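Long-range contact in DNA damage response protein Rtt109, putative (Neosartorya fumigata, PDB 5ZB9), which probably transfers an acetyl group from acetyl-CoA to lysine side chains of histone H3, in the fungal response to DNA damage: residues H416-F430 and A448-V462. Sequence-based numbering, arbitrary orientation. Where two conformers were deposited one is given.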
ATOM      1  N   HIS A 416       0.488 -17.624   6.737  1.00 27.17           N
ATOM      2  CA  HIS A 416       0.744 -19.042   6.916  1.00 21.95           C
ATOM      3  C   HIS A 416       1.986 -19.263   7.770  1.00 27.04           C
ATOM      4  O   HIS A 416       2.074 -20.237   8.511  1.00 32.78           O
ATOM      5  CB  HIS A 416       0.903 -19.717   5.557  1.00 22.82           C
ATOM      6  CG  HIS A 416      -0.306 -19.593   4.689  1.00 26.39           C
ATOM      7  ND1 HIS A 416      -0.331 -18.814   3.552  1.00 28.12           N
ATOM      8  CD2 HIS A 416      -1.542 -20.136   4.798  1.00 29.81           C
ATOM      9  CE1 HIS A 416      -1.527 -18.889   2.995  1.00 28.05           C
ATOM     10  NE2 HIS A 416      -2.281 -19.685   3.730  1.00 30.18           N
ATOM     11  N   ALA A 417       2.944 -18.347   7.661  1.00 30.48           N
ATOM     12  CA  ALA A 417       4.156 -18.392   8.465  1.00 27.80           C
ATOM     13  C   ALA A 417       4.491 -17.019   9.024  1.00 29.51           C
ATOM     14  O   ALA A 417       4.597 -16.039   8.285  1.00 29.85           O
ATOM     15  CB  ALA A 417       5.319 -18.920   7.644  1.00 27.84           C
ATOM     16  N   VAL A 418       4.641 -16.951  10.336  1.00 29.87           N
ATOM     17  CA  VAL A 418       5.138 -15.749  10.976  1.00 30.98           C
ATOM     18  C   VAL A 418       6.633 -15.902  11.203  1.00 32.84           C
ATOM     19  O   VAL A 418       7.061 -16.728  12.001  1.00 33.83           O
ATOM     20  CB  VAL A 418       4.428 -15.484  12.303  1.00 31.79           C
ATOM     21  CG1 VAL A 418       4.997 -14.241  12.960  1.00 24.25           C
ATOM     22  CG2 VAL A 418       2.919 -15.353  12.075  1.00 32.09           C
ATOM     23  N   LEU A 419       7.425 -15.120  10.479  1.00 33.05           N
ATOM     24  CA  LEU A 419       8.871 -15.206  10.572  1.00 30.46           C
ATOM     25  C   LEU A 419       9.445 -14.080  11.411  1.00 33.01           C
ATOM     26  O   LEU A 419       8.834 -13.018  11.552  1.00 33.22           O
ATOM     27  CB  LEU A 419       9.502 -15.175   9.185  1.00 26.20           C
ATOM     28  CG  LEU A 419       8.970 -16.239   8.244  1.00 28.93           C
ATOM     29  CD1 LEU A 419       9.588 -16.092   6.855  1.00 25.68           C
ATOM     30  CD2 LEU A 419       9.243 -17.616   8.828  1.00 35.47           C
ATOM     31  N   SER A 420      10.623 -14.323  11.972  1.00 32.88           N
ATOM     32  CA  SER A 420      11.389 -13.264  12.606  1.00 35.85           C
ATOM     33  C   SER A 420      11.733 -12.221  11.549  1.00 39.02           C
ATOM     34  O   SER A 420      11.734 -12.519  10.348  1.00 36.07           O
ATOM     35  CB  SER A 420      12.661 -13.819  13.246  1.00 31.35           C
ATOM     36  OG  SER A 420      13.575 -14.272  12.251  1.00 37.82           O
ATOM     37  N   GLU A 421      12.023 -11.005  11.992  1.00 31.69           N
ATOM     38  CA  GLU A 421      12.467  -9.957  11.087  1.00 38.59           C
ATOM     39  C   GLU A 421      13.606 -10.437  10.188  1.00 41.23           C
ATOM     40  O   GLU A 421      13.615 -10.176   8.980  1.00 46.40           O
ATOM     41  CB  GLU A 421      12.902  -8.733  11.880  1.00 41.24           C
ATOM     42  CG  GLU A 421      13.444  -7.607  11.032  1.00 60.22           C
ATOM     43  CD  GLU A 421      13.347  -6.273  11.740  1.00 78.99           C
ATOM     44  OE1 GLU A 421      12.441  -6.128  12.592  1.00 75.28           O
ATOM     45  OE2 GLU A 421      14.172  -5.376  11.451  1.00 82.18           O
ATOM     46  N   GLU A 422      14.545 -11.160  10.787  1.00 40.37           N
ATOM     47  CA  GLU A 422      15.699 -11.698  10.079  1.00 43.84           C
ATOM     48  C   GLU A 422      15.301 -12.734   9.021  1.00 42.48           C
ATOM     49  O   GLU A 422      15.766 -12.679   7.878  1.00 37.93           O
ATOM     50  CB  GLU A 422      16.678 -12.315  11.084  1.00 47.74           C
ATOM     51  CG  GLU A 422      17.893 -12.983  10.459  1.00 63.24           C
ATOM     52  CD  GLU A 422      18.721 -13.766  11.470  1.00 82.80           C
ATOM     53  OE1 GLU A 422      19.965 -13.626  11.456  1.00 85.93           O
ATOM     54  OE2 GLU A 422      18.129 -14.529  12.271  1.00 82.44           O
ATOM     55  N   ASP A 423      14.438 -13.674   9.400  1.00 41.12           N
ATOM     56  CA  ASP A 423      14.016 -14.734   8.483  1.00 40.10           C
ATOM     57  C   ASP A 423      13.139 -14.230   7.341  1.00 36.73           C
ATOM     58  O   ASP A 423      13.204 -14.751   6.220  1.00 32.48           O
ATOM     59  CB  ASP A 423      13.277 -15.830   9.248  1.00 43.75           C
ATOM     60  CG  ASP A 423      14.197 -16.629  10.143  1.00 46.72           C
ATOM     61  OD1 ASP A 423      15.425 -16.527   9.953  1.00 48.69           O
ATOM     62  OD2 ASP A 423      13.696 -17.361  11.025  1.00 48.46           O
ATOM     63  N   TYR A 424      12.313 -13.228   7.632  1.00 30.00           N
ATOM     64  CA  TYR A 424      11.470 -12.620   6.609  1.00 34.76           C
ATOM     65  C   TYR A 424      12.341 -11.987   5.523  1.00 32.94           C
ATOM     66  O   TYR A 424      12.140 -12.248   4.328  1.00 28.20           O
ATOM     67  CB  TYR A 424      10.524 -11.582   7.230  1.00 33.64           C
ATOM     68  CG  TYR A 424       9.645 -10.880   6.222  1.00 33.55           C
ATOM     69  CD1 TYR A 424       8.379 -11.370   5.912  1.00 35.36           C
ATOM     70  CD2 TYR A 424      10.083  -9.731   5.573  1.00 29.34           C
ATOM     71  CE1 TYR A 424       7.572 -10.731   4.981  1.00 27.10           C
ATOM     72  CE2 TYR A 424       9.291  -9.092   4.637  1.00 36.02           C
ATOM     73  CZ  TYR A 424       8.034  -9.591   4.348  1.00 34.30           C
ATOM     74  OH  TYR A 424       7.248  -8.943   3.423  1.00 29.94           O
ATOM     75  N   LYS A 425      13.308 -11.168   5.942  1.00 30.72           N
ATOM     76  CA  LYS A 425      14.309 -10.617   5.025  1.00 31.26           C
ATOM     77  C   LYS A 425      14.993 -11.703   4.200  1.00 31.01           C
ATOM     78  O   LYS A 425      15.199 -11.540   2.999  1.00 33.75           O
ATOM     79  CB  LYS A 425      15.369  -9.829   5.791  1.00 35.92           C
ATOM     80  CG  LYS A 425      14.931  -8.453   6.279  1.00 50.93           C
ATOM     81  CD  LYS A 425      15.973  -7.855   7.239  1.00 62.71           C
ATOM     82  CE  LYS A 425      16.019  -6.330   7.170  1.00 67.07           C
ATOM     83  NZ  LYS A 425      16.581  -5.842   5.870  1.00 68.29           N
ATOM     84  N   ALA A 426      15.335 -12.818   4.837  1.00 31.42           N
ATOM     85  CA  ALA A 426      16.003 -13.905   4.125  1.00 31.73           C
ATOM     86  C   ALA A 426      15.065 -14.537   3.111  1.00 29.46           C
ATOM     87  O   ALA A 426      15.498 -14.988   2.056  1.00 32.12           O
ATOM     88  CB  ALA A 426      16.526 -14.958   5.102  1.00 27.17           C
ATOM     89  N   ALA A 427      13.774 -14.561   3.429  1.00 33.06           N
ATOM     90  CA  ALA A 427      12.788 -15.133   2.518  1.00 30.78           C
ATOM     91  C   ALA A 427      12.642 -14.272   1.269  1.00 30.17           C
ATOM     92  O   ALA A 427      12.584 -14.796   0.156  1.00 28.60           O
ATOM     93  CB  ALA A 427      11.438 -15.299   3.216  1.00 29.18           C
ATOM     94  N   ILE A 428      12.588 -12.954   1.454  1.00 28.68           N
ATOM     95  CA  ILE A 428      12.451 -12.037   0.317  1.00 35.73           C
ATOM     96  C   ILE A 428      13.737 -11.981  -0.509  1.00 36.12           C
ATOM     97  O   ILE A 428      13.700 -12.045  -1.738  1.00 33.82           O
ATOM     98  CB  ILE A 428      12.073 -10.601   0.762  1.00 35.04           C
ATOM     99  CG1 ILE A 428      10.803 -10.612   1.621  1.00 33.67           C
ATOM    100  CG2 ILE A 428      11.881  -9.700  -0.447  1.00 32.20           C
ATOM    101  CD1 ILE A 428       9.640 -11.344   0.986  1.00 27.96           C
ATOM    102  N   ASN A 429      14.878 -11.878   0.166  1.00 35.34           N
ATOM    103  CA  ASN A 429      16.154 -11.832  -0.536  1.00 34.43           C
ATOM    104  C   ASN A 429      16.426 -13.096  -1.331  1.00 38.89           C
ATOM    105  O   ASN A 429      16.949 -13.025  -2.440  1.00 46.50           O
ATOM    106  CB  ASN A 429      17.290 -11.585   0.440  1.00 30.23           C
ATOM    107  CG  ASN A 429      17.282 -10.185   0.978  1.00 36.07           C
ATOM    108  OD1 ASN A 429      16.829  -9.255   0.308  1.00 46.68           O
ATOM    109  ND2 ASN A 429      17.776 -10.016   2.197  1.00 37.16           N
ATOM    110  N   PHE A 430      16.072 -14.251  -0.771  1.00 35.62           N
ATOM    111  CA  PHE A 430      16.236 -15.514  -1.483  1.00 32.55           C
ATOM    112  C   PHE A 430      15.465 -15.474  -2.798  1.00 38.55           C
ATOM    113  O   PHE A 430      15.968 -15.888  -3.841  1.00 43.73           O
ATOM    114  CB  PHE A 430      15.760 -16.692  -0.629  1.00 31.87           C
ATOM    115  CG  PHE A 430      16.018 -18.037  -1.254  1.00 37.70           C
ATOM    116  CD1 PHE A 430      17.192 -18.733  -0.981  1.00 32.49           C
ATOM    117  CD2 PHE A 430      15.092 -18.608  -2.117  1.00 34.20           C
ATOM    118  CE1 PHE A 430      17.433 -19.966  -1.555  1.00 30.51           C
ATOM    119  CE2 PHE A 430      15.332 -19.843  -2.705  1.00 35.52           C
ATOM    120  CZ  PHE A 430      16.503 -20.523  -2.422  1.00 34.14           C
ATOM    121  N   ALA A 448      12.231 -23.851  -5.327  1.00 33.32           N
ATOM    122  CA  ALA A 448      13.330 -23.516  -4.433  1.00 33.04           C
ATOM    123  C   ALA A 448      12.894 -22.554  -3.333  1.00 31.17           C
ATOM    124  O   ALA A 448      13.204 -22.767  -2.160  1.00 34.74           O
ATOM    125  CB  ALA A 448      14.495 -22.927  -5.227  1.00 30.11           C
ATOM    126  N   TRP A 449      12.183 -21.491  -3.707  1.00 33.47           N
ATOM    127  CA  TRP A 449      11.728 -20.510  -2.723  1.00 31.53           C
ATOM    128  C   TRP A 449      10.702 -21.123  -1.757  1.00 31.09           C
ATOM    129  O   TRP A 449      10.705 -20.820  -0.564  1.00 25.85           O
ATOM    130  CB  TRP A 449      11.134 -19.277  -3.415  1.00 24.93           C
ATOM    131  CG  TRP A 449      10.687 -18.210  -2.438  1.00 29.81           C
ATOM    132  CD1 TRP A 449      11.482 -17.333  -1.755  1.00 32.31           C
ATOM    133  CD2 TRP A 449       9.342 -17.920  -2.037  1.00 24.73           C
ATOM    134  NE1 TRP A 449      10.718 -16.521  -0.952  1.00 28.21           N
ATOM    135  CE2 TRP A 449       9.401 -16.859  -1.109  1.00 27.41           C
ATOM    136  CE3 TRP A 449       8.095 -18.455  -2.374  1.00 26.45           C
ATOM    137  CZ2 TRP A 449       8.258 -16.323  -0.511  1.00 27.29           C
ATOM    138  CZ3 TRP A 449       6.959 -17.924  -1.774  1.00 26.36           C
ATOM    139  CH2 TRP A 449       7.050 -16.870  -0.855  1.00 27.35           C
ATOM    140  N   ALA A 450       9.836 -21.990  -2.281  1.00 30.66           N
ATOM    141  CA  ALA A 450       8.796 -22.619  -1.475  1.00 33.35           C
ATOM    142  C   ALA A 450       9.412 -23.476  -0.381  1.00 37.02           C
ATOM    143  O   ALA A 450       8.932 -23.497   0.755  1.00 35.34           O
ATOM    144  CB  ALA A 450       7.870 -23.455  -2.352  1.00 28.15           C
ATOM    145  N   GLU A 451      10.488 -24.173  -0.730  1.00 38.72           N
ATOM    146  CA  GLU A 451      11.198 -25.009   0.231  1.00 36.10           C
ATOM    147  C   GLU A 451      11.938 -24.166   1.259  1.00 32.14           C
ATOM    148  O   GLU A 451      11.954 -24.499   2.445  1.00 35.52           O
ATOM    149  CB  GLU A 451      12.165 -25.936  -0.493  1.00 39.07           C
ATOM    150  CG  GLU A 451      11.471 -27.019  -1.289  1.00 43.79           C
ATOM    151  CD  GLU A 451      12.424 -27.776  -2.188  1.00 54.60           C
ATOM    152  OE1 GLU A 451      13.579 -27.323  -2.340  1.00 54.00           O
ATOM    153  OE2 GLU A 451      12.020 -28.823  -2.741  1.00 64.49           O
ATOM    154  N   LYS A 452      12.551 -23.080   0.797  1.00 31.99           N
ATOM    155  CA  LYS A 452      13.256 -22.154   1.678  1.00 29.84           C
ATOM    156  C   LYS A 452      12.316 -21.561   2.717  1.00 33.99           C
ATOM    157  O   LYS A 452      12.661 -21.447   3.899  1.00 34.56           O
ATOM    158  CB  LYS A 452      13.898 -21.035   0.864  1.00 29.02           C
ATOM    159  CG  LYS A 452      14.597 -19.991   1.705  1.00 29.03           C
ATOM    160  CD  LYS A 452      15.820 -20.567   2.372  1.00 37.01           C
ATOM    161  CE  LYS A 452      16.489 -19.537   3.260  1.00 39.34           C
ATOM    162  NZ  LYS A 452      17.559 -20.155   4.095  1.00 48.59           N
ATOM    163  N   VAL A 453      11.128 -21.175   2.269  1.00 28.12           N
ATOM    164  CA  VAL A 453      10.126 -20.633   3.173  1.00 34.10           C
ATOM    165  C   VAL A 453       9.741 -21.678   4.213  1.00 31.04           C
ATOM    166  O   VAL A 453       9.724 -21.393   5.412  1.00 33.49           O
ATOM    167  CB  VAL A 453       8.873 -20.170   2.413  1.00 34.76           C
ATOM    168  CG1 VAL A 453       7.773 -19.801   3.384  1.00 32.02           C
ATOM    169  CG2 VAL A 453       9.212 -18.998   1.535  1.00 30.14           C
ATOM    170  N   ALA A 454       9.448 -22.890   3.743  1.00 26.85           N
ATOM    171  CA  ALA A 454       9.112 -24.009   4.621  1.00 29.17           C
ATOM    172  C   ALA A 454      10.188 -24.233   5.672  1.00 33.63           C
ATOM    173  O   ALA A 454       9.882 -24.446   6.843  1.00 38.80           O
ATOM    174  CB  ALA A 454       8.899 -25.280   3.808  1.00 28.08           C
ATOM    175  N   SER A 455      11.449 -24.167   5.256  1.00 32.02           N
ATOM    176  CA  SER A 455      12.569 -24.365   6.167  0.50 35.03           C
ATOM    177  C   SER A 455      12.625 -23.275   7.230  1.00 36.09           C
ATOM    178  O   SER A 455      12.825 -23.557   8.414  1.00 41.19           O
ATOM    179  CB  SER A 455      13.885 -24.408   5.391  0.50 37.48           C
ATOM    180  OG  SER A 455      13.846 -25.400   4.378  0.50 38.40           O
ATOM    181  N   LEU A 456      12.453 -22.028   6.804  1.00 37.04           N
ATOM    182  CA  LEU A 456      12.502 -20.902   7.735  1.00 35.06           C
ATOM    183  C   LEU A 456      11.322 -20.948   8.700  1.00 38.43           C
ATOM    184  O   LEU A 456      11.430 -20.541   9.856  1.00 36.15           O
ATOM    185  CB  LEU A 456      12.502 -19.575   6.981  1.00 36.27           C
ATOM    186  CG  LEU A 456      13.683 -19.270   6.064  1.00 41.06           C
ATOM    187  CD1 LEU A 456      13.306 -18.159   5.090  1.00 37.17           C
ATOM    188  CD2 LEU A 456      14.890 -18.874   6.890  1.00 37.58           C
ATOM    189  N   ALA A 457      10.195 -21.449   8.203  1.00 43.25           N
ATOM    190  CA  ALA A 457       8.950 -21.498   8.964  1.00 41.66           C
ATOM    191  C   ALA A 457       8.902 -22.670   9.928  1.00 43.96           C
ATOM    192  O   ALA A 457       8.040 -22.716  10.812  1.00 40.28           O
ATOM    193  CB  ALA A 457       7.767 -21.579   8.017  1.00 36.34           C
ATOM    194  N   ASP A 458       9.821 -23.615   9.742  1.00 38.06           N
ATOM    195  CA  ASP A 458       9.744 -24.910  10.402  1.00 42.96           C
ATOM    196  C   ASP A 458       8.383 -25.550  10.150  1.00 44.26           C
ATOM    197  O   ASP A 458       7.674 -25.915  11.092  1.00 39.32           O
ATOM    198  CB  ASP A 458      10.005 -24.793  11.907  1.00 41.84           C
ATOM    199  CG  ASP A 458      11.472 -24.597  12.229  1.00 53.77           C
ATOM    200  OD1 ASP A 458      12.325 -24.877  11.354  1.00 52.05           O
ATOM    201  OD2 ASP A 458      11.770 -24.171  13.365  1.00 62.67           O
ATOM    202  N   GLN A 459       8.028 -25.648   8.869  1.00 39.25           N
ATOM    203  CA  GLN A 459       6.913 -26.462   8.397  1.00 30.87           C
ATOM    204  C   GLN A 459       7.424 -27.321   7.241  1.00 31.88           C
ATOM    205  O   GLN A 459       8.503 -27.061   6.705  1.00 35.96           O
ATOM    206  CB  GLN A 459       5.734 -25.591   7.958  1.00 33.37           C
ATOM    207  CG  GLN A 459       5.145 -24.708   9.074  1.00 32.13           C
ATOM    208  CD  GLN A 459       4.183 -23.635   8.542  1.00 38.27           C
ATOM    209  OE1 GLN A 459       3.495 -23.841   7.539  1.00 37.44           O
ATOM    210  NE2 GLN A 459       4.143 -22.485   9.214  1.00 28.71           N
ATOM    211  N   LEU A 460       6.679 -28.357   6.871  1.00 30.65           N
ATOM    212  CA  LEU A 460       7.077 -29.210   5.753  1.00 32.32           C
ATOM    213  C   LEU A 460       6.674 -28.587   4.433  1.00 29.98           C
ATOM    214  O   LEU A 460       7.302 -28.805   3.400  1.00 36.86           O
ATOM    215  CB  LEU A 460       6.442 -30.597   5.859  1.00 44.82           C
ATOM    216  CG  LEU A 460       6.978 -31.627   6.848  1.00 46.24           C
ATOM    217  CD1 LEU A 460       6.609 -31.258   8.276  1.00 39.01           C
ATOM    218  CD2 LEU A 460       6.425 -32.998   6.489  1.00 43.84           C
ATOM    219  N   TRP A 461       5.592 -27.825   4.482  1.00 31.72           N
ATOM    220  CA  TRP A 461       4.999 -27.234   3.300  1.00 26.51           C
ATOM    221  C   TRP A 461       4.195 -26.043   3.781  1.00 25.30           C
ATOM    222  O   TRP A 461       3.410 -26.164   4.718  1.00 27.35           O
ATOM    223  CB  TRP A 461       4.133 -28.258   2.573  1.00 26.18           C
ATOM    224  CG  TRP A 461       3.719 -27.912   1.178  1.00 26.55           C
ATOM    225  CD1 TRP A 461       4.392 -28.199   0.027  1.00 27.05           C
ATOM    226  CD2 TRP A 461       2.505 -27.266   0.781  1.00 23.53           C
ATOM    227  NE1 TRP A 461       3.685 -27.750  -1.063  1.00 26.87           N
ATOM    228  CE2 TRP A 461       2.519 -27.175  -0.626  1.00 27.12           C
ATOM    229  CE3 TRP A 461       1.413 -26.743   1.478  1.00 23.39           C
ATOM    230  CZ2 TRP A 461       1.487 -26.582  -1.348  1.00 23.48           C
ATOM    231  CZ3 TRP A 461       0.385 -26.157   0.758  1.00 24.81           C
ATOM    232  CH2 TRP A 461       0.432 -26.080  -0.638  1.00 25.28           C
ATOM    233  N   VAL A 462       4.418 -24.887   3.170  1.00 27.44           N
ATOM    234  CA  VAL A 462       3.746 -23.659   3.576  1.00 23.83           C
ATOM    235  C   VAL A 462       2.709 -23.233   2.539  1.00 26.57           C
ATOM    236  O   VAL A 462       2.952 -23.304   1.334  1.00 23.87           O
ATOM    237  CB  VAL A 462       4.763 -22.519   3.792  1.00 29.72           C
ATOM    238  CG1 VAL A 462       4.057 -21.179   4.006  1.00 23.48           C
ATOM    239  CG2 VAL A 462       5.677 -22.845   4.967  1.00 29.75           C
TER
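W449 NE1 donates to A427 O at 2.8 Å, one of two side-chain-to-backbone hydrogen bonds that tie residues 416-430 to residues 448-462, one near each end of the contact. The oxygen lies in the plane of the indole, at its edge, whereas the N-H comes in from above the carbonyl plane and the bond is bent (145°). At the other end Q459 NE2 gives a nearly straight bond (172°) to H416 O, 3.1 Å away, within the plane of its own amide; the Q459 chain runs extended beyond CG to get there. The imidazole of H416 is bonded instead to H27 N and Q464. Between these bonds the helices pair antiparallel as a helical hairpin, their short axes 9.9 Å apart, packed on one face of the curved mixed sheet of the acetyltransferase: A427 and V453 both touch I28 of strand 22-35, and W449 touches A58 of strand 50-61. Strand 417-419, hydrogen-bonded to S29, joins that sheet, and S420 N-caps the first helix through D423 N. The aromatic contact centres on F430, whose ring, CG anti to the backbone N (chi1 -175°), is swung across onto the second helix. K452 CG makes a CH-pi contact over one face, 4.0 Å from the ring centroid, and F430 CD2 meets W449 CD1 at the edge of the indole. V453 CG2 sits over the centre of one indole face. Van der Waals packing continues below: L456 CD1 lies against A427 CB and the backbone O of D423 while CD2 touches the D423 carboxylate, L419 CD2 rests on L456 and A457, and A417 CB meets A457 CB at 3.6 Å; the next residue, D458, has positive phi and forms a Schellman motif.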